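Local coordinates for malonyl CoA:acyl carrier protein malonyltransferase (Streptomyces coelicolor, PDB 1NM2) that probably catalyses transfer of the malonyl group from malonyl-CoA to holo-acyl carrier protein, a step in fatty acid biosynthesis, at residues P15-D20 and V65-L70; N164-I169 and A286-P291. All coordinates share one frame; numbering follows the deposited sequence.

Contact 1: P15-D20 and V65-L70; sequences PGFLTD and VAAGIL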
ATOM      1  N   PRO A  15      -3.091 -12.915 -10.290  1.00 20.32           N
ATOM      2  CA  PRO A  15      -3.569 -14.287 -10.100  1.00 19.37           C
ATOM      3  C   PRO A  15      -2.462 -15.289  -9.775  1.00 19.90           C
ATOM      4  O   PRO A  15      -1.444 -15.341 -10.465  1.00 18.58           O
ATOM      5  CB  PRO A  15      -4.251 -14.598 -11.431  1.00 20.18           C
ATOM      6  CG  PRO A  15      -4.754 -13.263 -11.869  1.00 22.04           C
ATOM      7  CD  PRO A  15      -3.565 -12.375 -11.578  1.00 20.77           C
ATOM      8  N   GLY A  16      -2.671 -16.070  -8.717  1.00 19.78           N
ATOM      9  CA  GLY A  16      -1.712 -17.084  -8.309  1.00 20.08           C
ATOM     10  C   GLY A  16      -0.384 -16.634  -7.718  1.00 20.48           C
ATOM     11  O   GLY A  16       0.505 -17.461  -7.503  1.00 20.58           O
ATOM     12  N   PHE A  17      -0.242 -15.348  -7.422  1.00 19.19           N
ATOM     13  CA  PHE A  17       1.021 -14.838  -6.890  1.00 19.81           C
ATOM     14  C   PHE A  17       1.472 -15.406  -5.548  1.00 19.53           C
ATOM     15  O   PHE A  17       2.663 -15.415  -5.251  1.00 20.24           O
ATOM     16  CB  PHE A  17       0.975 -13.304  -6.811  1.00 19.27           C
ATOM     17  CG  PHE A  17       0.391 -12.769  -5.532  1.00 21.41           C
ATOM     18  CD1 PHE A  17       1.218 -12.451  -4.453  1.00 19.54           C
ATOM     19  CD2 PHE A  17      -0.983 -12.580  -5.402  1.00 19.90           C
ATOM     20  CE1 PHE A  17       0.685 -11.953  -3.265  1.00 20.16           C
ATOM     21  CE2 PHE A  17      -1.528 -12.082  -4.213  1.00 20.99           C
ATOM     22  CZ  PHE A  17      -0.691 -11.769  -3.145  1.00 20.11           C
ATOM     23  N   LEU A  18       0.535 -15.889  -4.740  1.00 20.31           N
ATOM     24  CA  LEU A  18       0.875 -16.420  -3.423  1.00 19.85           C
ATOM     25  C   LEU A  18       1.240 -17.908  -3.432  1.00 21.22           C
ATOM     26  O   LEU A  18       1.768 -18.430  -2.449  1.00 20.72           O
ATOM     27  CB  LEU A  18      -0.299 -16.181  -2.467  1.00 20.35           C
ATOM     28  CG  LEU A  18      -0.047 -16.163  -0.955  1.00 23.86           C
ATOM     29  CD1 LEU A  18       0.946 -15.069  -0.598  1.00 24.12           C
ATOM     30  CD2 LEU A  18      -1.371 -15.941  -0.229  1.00 24.12           C
ATOM     31  N   THR A  19       0.965 -18.581  -4.547  1.00 21.17           N
ATOM     32  CA  THR A  19       1.226 -20.014  -4.684  1.00 22.87           C
ATOM     33  C   THR A  19       2.545 -20.531  -4.101  1.00 21.51           C
ATOM     34  O   THR A  19       2.539 -21.384  -3.209  1.00 20.45           O
ATOM     35  CB  THR A  19       1.146 -20.451  -6.166  1.00 22.77           C
ATOM     36  OG1 THR A  19      -0.123 -20.070  -6.710  1.00 25.37           O
ATOM     37  CG2 THR A  19       1.291 -21.959  -6.281  1.00 23.93           C
ATOM     38  N   ASP A  20       3.671 -20.027  -4.600  1.00 20.69           N
ATOM     39  CA  ASP A  20       4.972 -20.481  -4.116  1.00 22.09           C
ATOM     40  C   ASP A  20       5.185 -20.196  -2.631  1.00 21.95           C
ATOM     41  O   ASP A  20       5.848 -20.967  -1.932  1.00 20.87           O
ATOM     42  CB  ASP A  20       6.100 -19.838  -4.934  1.00 24.35           C
ATOM     43  CG  ASP A  20       6.178 -20.383  -6.354  1.00 26.73           C
ATOM     44  OD1 ASP A  20       7.022 -19.896  -7.138  1.00 28.86           O
ATOM     45  OD2 ASP A  20       5.399 -21.303  -6.682  1.00 25.40           O
ATOM     46  N   VAL A  65      -1.982  -7.725   2.510  1.00 14.37           N
ATOM     47  CA  VAL A  65      -1.390  -7.647   3.845  1.00 14.48           C
ATOM     48  C   VAL A  65      -0.848  -9.008   4.291  1.00 15.80           C
ATOM     49  O   VAL A  65       0.258  -9.100   4.828  1.00 16.12           O
ATOM     50  CB  VAL A  65      -2.414  -7.120   4.883  1.00 13.94           C
ATOM     51  CG1 VAL A  65      -1.798  -7.122   6.275  1.00 11.39           C
ATOM     52  CG2 VAL A  65      -2.845  -5.684   4.519  1.00 13.01           C
ATOM     53  N   ALA A  66      -1.622 -10.063   4.056  1.00 14.47           N
ATOM     54  CA  ALA A  66      -1.191 -11.406   4.427  1.00 16.81           C
ATOM     55  C   ALA A  66       0.068 -11.782   3.657  1.00 16.64           C
ATOM     56  O   ALA A  66       0.965 -12.427   4.200  1.00 17.85           O
ATOM     57  CB  ALA A  66      -2.297 -12.415   4.141  1.00 18.71           C
ATOM     58  N   ALA A  67       0.132 -11.385   2.390  1.00 15.51           N
ATOM     59  CA  ALA A  67       1.299 -11.685   1.561  1.00 17.52           C
ATOM     60  C   ALA A  67       2.544 -10.983   2.105  1.00 16.51           C
ATOM     61  O   ALA A  67       3.621 -11.576   2.168  1.00 16.99           O
ATOM     62  CB  ALA A  67       1.045 -11.250   0.115  1.00 16.63           C
ATOM     63  N   GLY A  68       2.381  -9.720   2.489  1.00 15.74           N
ATOM     64  CA  GLY A  68       3.487  -8.943   3.024  1.00 16.35           C
ATOM     65  C   GLY A  68       3.991  -9.474   4.352  1.00 17.42           C
ATOM     66  O   GLY A  68       5.204  -9.590   4.573  1.00 16.66           O
ATOM     67  N   ILE A  69       3.064  -9.798   5.247  1.00 17.00           N
ATOM     68  CA  ILE A  69       3.435 -10.332   6.550  1.00 18.36           C
ATOM     69  C   ILE A  69       4.109 -11.691   6.376  1.00 19.71           C
ATOM     70  O   ILE A  69       5.120 -11.983   7.020  1.00 19.66           O
ATOM     71  CB  ILE A  69       2.204 -10.515   7.459  1.00 17.40           C
ATOM     72  CG1 ILE A  69       1.561  -9.155   7.751  1.00 16.88           C
ATOM     73  CG2 ILE A  69       2.616 -11.193   8.755  1.00 17.85           C
ATOM     74  CD1 ILE A  69       0.248  -9.237   8.488  1.00 16.66           C
ATOM     75  N   LEU A  70       3.546 -12.511   5.494  1.00 18.35           N
ATOM     76  CA  LEU A  70       4.075 -13.843   5.238  1.00 19.12           C
ATOM     77  C   LEU A  70       5.477 -13.829   4.629  1.00 17.86           C
ATOM     78  O   LEU A  70       6.357 -14.564   5.081  1.00 15.20           O
ATOM     79  CB  LEU A  70       3.124 -14.621   4.316  1.00 21.53           C
ATOM     80  CG  LEU A  70       3.358 -16.129   4.173  1.00 22.91           C
ATOM     81  CD1 LEU A  70       3.122 -16.818   5.521  1.00 24.34           C
ATOM     82  CD2 LEU A  70       2.413 -16.696   3.124  1.00 24.34           C
TER
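The F17 ring meets helix 57-75 edge-on: the methyl of A67 lies near the plane of the ring, 3.5 Å from CE1, with CZ the next atom along the same edge. A chi1 of 87° sets CG over the main chain, flanked by N and C, and swings the CE1-CZ edge towards the helix. L18, one residue on, approaches the same methyl with a single branch. Its CG is anti to the backbone N (chi1 -158°), and CD1 stands 3.9 Å from A67 CB. From there CD1 also reaches towards the next helical turn, where it faces CD2 of L70 at 4.3 Å, a looser methyl-to-methyl contact. The loop that delivers both residues is a type I beta turn from G16 to T19, laid against a long helix of the alpha/beta hydrolase-like core of the acyltransferase. Within the turn, G16 O accepts both T19 N, at 3.2 Å, and T19 OG1, at 2.8 Å; the two donors come from the same face of the carbonyl plane, the hydroxyl tilted 29° from it. L18 is further tied by backbone bonding to G46. L70 also packs on A27 and V31 of helix 27-38, while F17 also touches C277 and P278.

Contact 2: N164-I169 and A286-P291; sequences NGAGQI and AKRALP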
ATOM      1  N   ASN A 164       2.942   9.835  -6.116  1.00 18.04           N
ATOM      2  CA  ASN A 164       3.913   8.760  -5.951  1.00 18.85           C
ATOM      3  C   ASN A 164       5.384   8.999  -6.221  1.00 19.54           C
ATOM      4  O   ASN A 164       6.179   8.068  -6.115  1.00 20.47           O
ATOM      5  CB  ASN A 164       3.447   7.554  -6.760  1.00 17.76           C
ATOM      6  CG  ASN A 164       2.071   7.090  -6.348  1.00 17.54           C
ATOM      7  OD1 ASN A 164       1.722   7.141  -5.168  1.00 19.81           O
ATOM      8  ND2 ASN A 164       1.285   6.628  -7.308  1.00 15.13           N
ATOM      9  N   GLY A 165       5.755  10.227  -6.558  1.00 20.73           N
ATOM     10  CA  GLY A 165       7.152  10.511  -6.823  1.00 22.27           C
ATOM     11  C   GLY A 165       7.510  10.241  -8.269  1.00 23.69           C
ATOM     12  O   GLY A 165       6.715   9.665  -9.013  1.00 23.60           O
ATOM     13  N   ALA A 166       8.713  10.645  -8.666  1.00 23.92           N
ATOM     14  CA  ALA A 166       9.157  10.454 -10.037  1.00 25.72           C
ATOM     15  C   ALA A 166       8.172  11.168 -10.960  1.00 27.39           C
ATOM     16  O   ALA A 166       7.989  10.779 -12.111  1.00 27.85           O
ATOM     17  CB  ALA A 166       9.218   8.971 -10.370  1.00 27.67           C
ATOM     18  N   GLY A 167       7.536  12.209 -10.426  1.00 28.00           N
ATOM     19  CA  GLY A 167       6.576  12.992 -11.188  1.00 26.99           C
ATOM     20  C   GLY A 167       5.221  12.348 -11.426  1.00 25.68           C
ATOM     21  O   GLY A 167       4.388  12.913 -12.135  1.00 26.74           O
ATOM     22  N   GLN A 168       4.984  11.183 -10.829  1.00 23.59           N
ATOM     23  CA  GLN A 168       3.720  10.473 -11.019  1.00 21.36           C
ATOM     24  C   GLN A 168       2.553  11.015 -10.194  1.00 20.23           C
ATOM     25  O   GLN A 168       2.672  11.224  -8.982  1.00 19.80           O
ATOM     26  CB  GLN A 168       3.918   8.983 -10.733  1.00 21.88           C
ATOM     27  CG  GLN A 168       4.572   8.227 -11.886  1.00 25.67           C
ATOM     28  CD  GLN A 168       4.858   6.777 -11.551  1.00 27.39           C
ATOM     29  OE1 GLN A 168       4.106   6.136 -10.808  1.00 29.06           O
ATOM     30  NE2 GLN A 168       5.942   6.244 -12.108  1.00 27.61           N
ATOM     31  N   ILE A 169       1.423  11.227 -10.870  1.00 18.17           N
ATOM     32  CA  ILE A 169       0.210  11.759 -10.250  1.00 16.38           C
ATOM     33  C   ILE A 169      -1.037  10.941 -10.614  1.00 16.41           C
ATOM     34  O   ILE A 169      -1.246  10.584 -11.777  1.00 15.56           O
ATOM     35  CB  ILE A 169      -0.067  13.217 -10.717  1.00 17.22           C
ATOM     36  CG1 ILE A 169       1.108  14.141 -10.371  1.00 17.32           C
ATOM     37  CG2 ILE A 169      -1.362  13.721 -10.093  1.00 17.16           C
ATOM     38  CD1 ILE A 169       1.231  14.484  -8.901  1.00 15.68           C
ATOM     39  N   ALA A 286      11.395   3.410  -6.683  1.00 21.90           N
ATOM     40  CA  ALA A 286      12.648   3.679  -5.995  1.00 23.29           C
ATOM     41  C   ALA A 286      13.807   3.813  -6.983  1.00 24.30           C
ATOM     42  O   ALA A 286      14.665   4.681  -6.822  1.00 24.77           O
ATOM     43  CB  ALA A 286      12.941   2.571  -4.990  1.00 21.85           C
ATOM     44  N   LYS A 287      13.828   2.960  -8.003  1.00 25.57           N
ATOM     45  CA  LYS A 287      14.897   3.002  -8.998  1.00 27.75           C
ATOM     46  C   LYS A 287      14.918   4.334  -9.738  1.00 28.38           C
ATOM     47  O   LYS A 287      15.947   4.742 -10.284  1.00 29.11           O
ATOM     48  CB  LYS A 287      14.740   1.855 -10.003  1.00 26.54           C
ATOM     49  CG  LYS A 287      14.974   0.477  -9.397  1.00 30.27           C
ATOM     50  CD  LYS A 287      14.720  -0.631 -10.408  1.00 31.63           C
ATOM     51  CE  LYS A 287      14.804  -1.997  -9.751  1.00 34.16           C
ATOM     52  NZ  LYS A 287      14.463  -3.085 -10.707  1.00 36.39           N
ATOM     53  N   ARG A 288      13.779   5.015  -9.754  1.00 29.07           N
ATOM     54  CA  ARG A 288      13.680   6.301 -10.427  1.00 29.67           C
ATOM     55  C   ARG A 288      13.961   7.476  -9.502  1.00 28.41           C
ATOM     56  O   ARG A 288      14.774   8.343  -9.821  1.00 28.96           O
ATOM     57  CB  ARG A 288      12.291   6.468 -11.045  1.00 32.25           C
ATOM     58  CG  ARG A 288      12.036   5.558 -12.228  1.00 37.81           C
ATOM     59  CD  ARG A 288      10.726   5.898 -12.912  1.00 42.63           C
ATOM     60  NE  ARG A 288      10.658   5.316 -14.248  1.00 47.79           N
ATOM     61  CZ  ARG A 288      11.519   5.588 -15.224  1.00 49.48           C
ATOM     62  NH1 ARG A 288      12.518   6.436 -15.012  1.00 50.20           N
ATOM     63  NH2 ARG A 288      11.386   5.011 -16.413  1.00 51.22           N
ATOM     64  N   ALA A 289      13.299   7.497  -8.349  1.00 26.26           N
ATOM     65  CA  ALA A 289      13.455   8.589  -7.399  1.00 26.21           C
ATOM     66  C   ALA A 289      14.616   8.460  -6.410  1.00 26.00           C
ATOM     67  O   ALA A 289      15.034   9.450  -5.815  1.00 28.40           O
ATOM     68  CB  ALA A 289      12.144   8.786  -6.630  1.00 25.51           C
ATOM     69  N   LEU A 290      15.138   7.254  -6.227  1.00 25.71           N
ATOM     70  CA  LEU A 290      16.229   7.061  -5.279  1.00 25.03           C
ATOM     71  C   LEU A 290      17.479   6.454  -5.911  1.00 25.26           C
ATOM     72  O   LEU A 290      17.865   5.325  -5.597  1.00 23.06           O
ATOM     73  CB  LEU A 290      15.749   6.184  -4.117  1.00 24.00           C
ATOM     74  CG  LEU A 290      14.522   6.745  -3.392  1.00 23.88           C
ATOM     75  CD1 LEU A 290      13.983   5.729  -2.398  1.00 24.18           C
ATOM     76  CD2 LEU A 290      14.897   8.045  -2.698  1.00 24.01           C
ATOM     77  N   PRO A 291      18.140   7.209  -6.805  1.00 25.88           N
ATOM     78  CA  PRO A 291      19.351   6.711  -7.464  1.00 25.22           C
ATOM     79  C   PRO A 291      20.464   6.429  -6.456  1.00 25.98           C
ATOM     80  O   PRO A 291      20.652   7.182  -5.501  1.00 25.15           O
ATOM     81  CB  PRO A 291      19.703   7.840  -8.429  1.00 26.10           C
ATOM     82  CG  PRO A 291      19.213   9.060  -7.705  1.00 26.45           C
ATOM     83  CD  PRO A 291      17.870   8.608  -7.185  1.00 26.10           C
TER
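A positive backbone phi of 59° at A166 turns its methyl towards the end of helix 281-289, where R288 presents CB to it. The two carbons, A166 CB and R288 CB, are 4.0 Å apart. In R288, CG is anti to the carbonyl carbon and beside the backbone N (chi1 -70°), and the chain then runs extended from CG to NE. The arginine therefore touches with its root, and the guanidinium is carried away from the A166 methyl. The next residue, A289, directs its own methyl at the backbone of the turn and comes within 4.4 Å of A166 N, so the methyl of A166 meets the CB methylene of R288, and the methyl of A289 faces the main chain of the turn.

The turn itself is a type I' beta turn from G165 to Q168, with A166 and G167 at its corners, and it joins the antiparallel strands 159-165 and 168-172 as a tight beta hairpin. Q168 N donates to G165 O at 2.9 Å, and N164 N to Q168 O at 3.2 Å. Across from it, the helix ends its last turn with L290 N bonded to A286 O, 2.7 Å, before leading into strand 294-297. Helix 281-289 connects strands 272-275 and 294-297 of the parallel sheet, making a beta-alpha-beta crossover. The contact thus brings a hairpin of the mixed sheet against the large parallel-sheet core, with M262 of helix 258-267 also touching A289.

Chemically the junction consists of small carbon groups and main chain in van der Waals contact, without a directional polar bond between the two segments. The fit therefore depends on shape, and the rotation of neither partner is fixed by hydrogen bonding to the other.

In the fold
Contacts 1 and 2 are separate sites: their centres lie 25 Å apart and their nearest atoms about 17 Å, and both segments of contact 1 precede both of contact 2 in the sequence. Contact 1 is buried within the helices of the hydrolase-like core, whereas contact 2 is a surface junction between that core and the mixed sheet. The 164-169 segment of contact 2 itself reaches the probable active site through N164, whose OD1 is hydrogen-bonded to H97 NE2; H97 lies in a GxSxG sequence consistent with a nucleophile elbow centred on S98. On the contact 1 side, L18 is backbone-bonded to G46, near the end of helix 42-47; the nickel ligands D50 and D52 follow shortly in sequence.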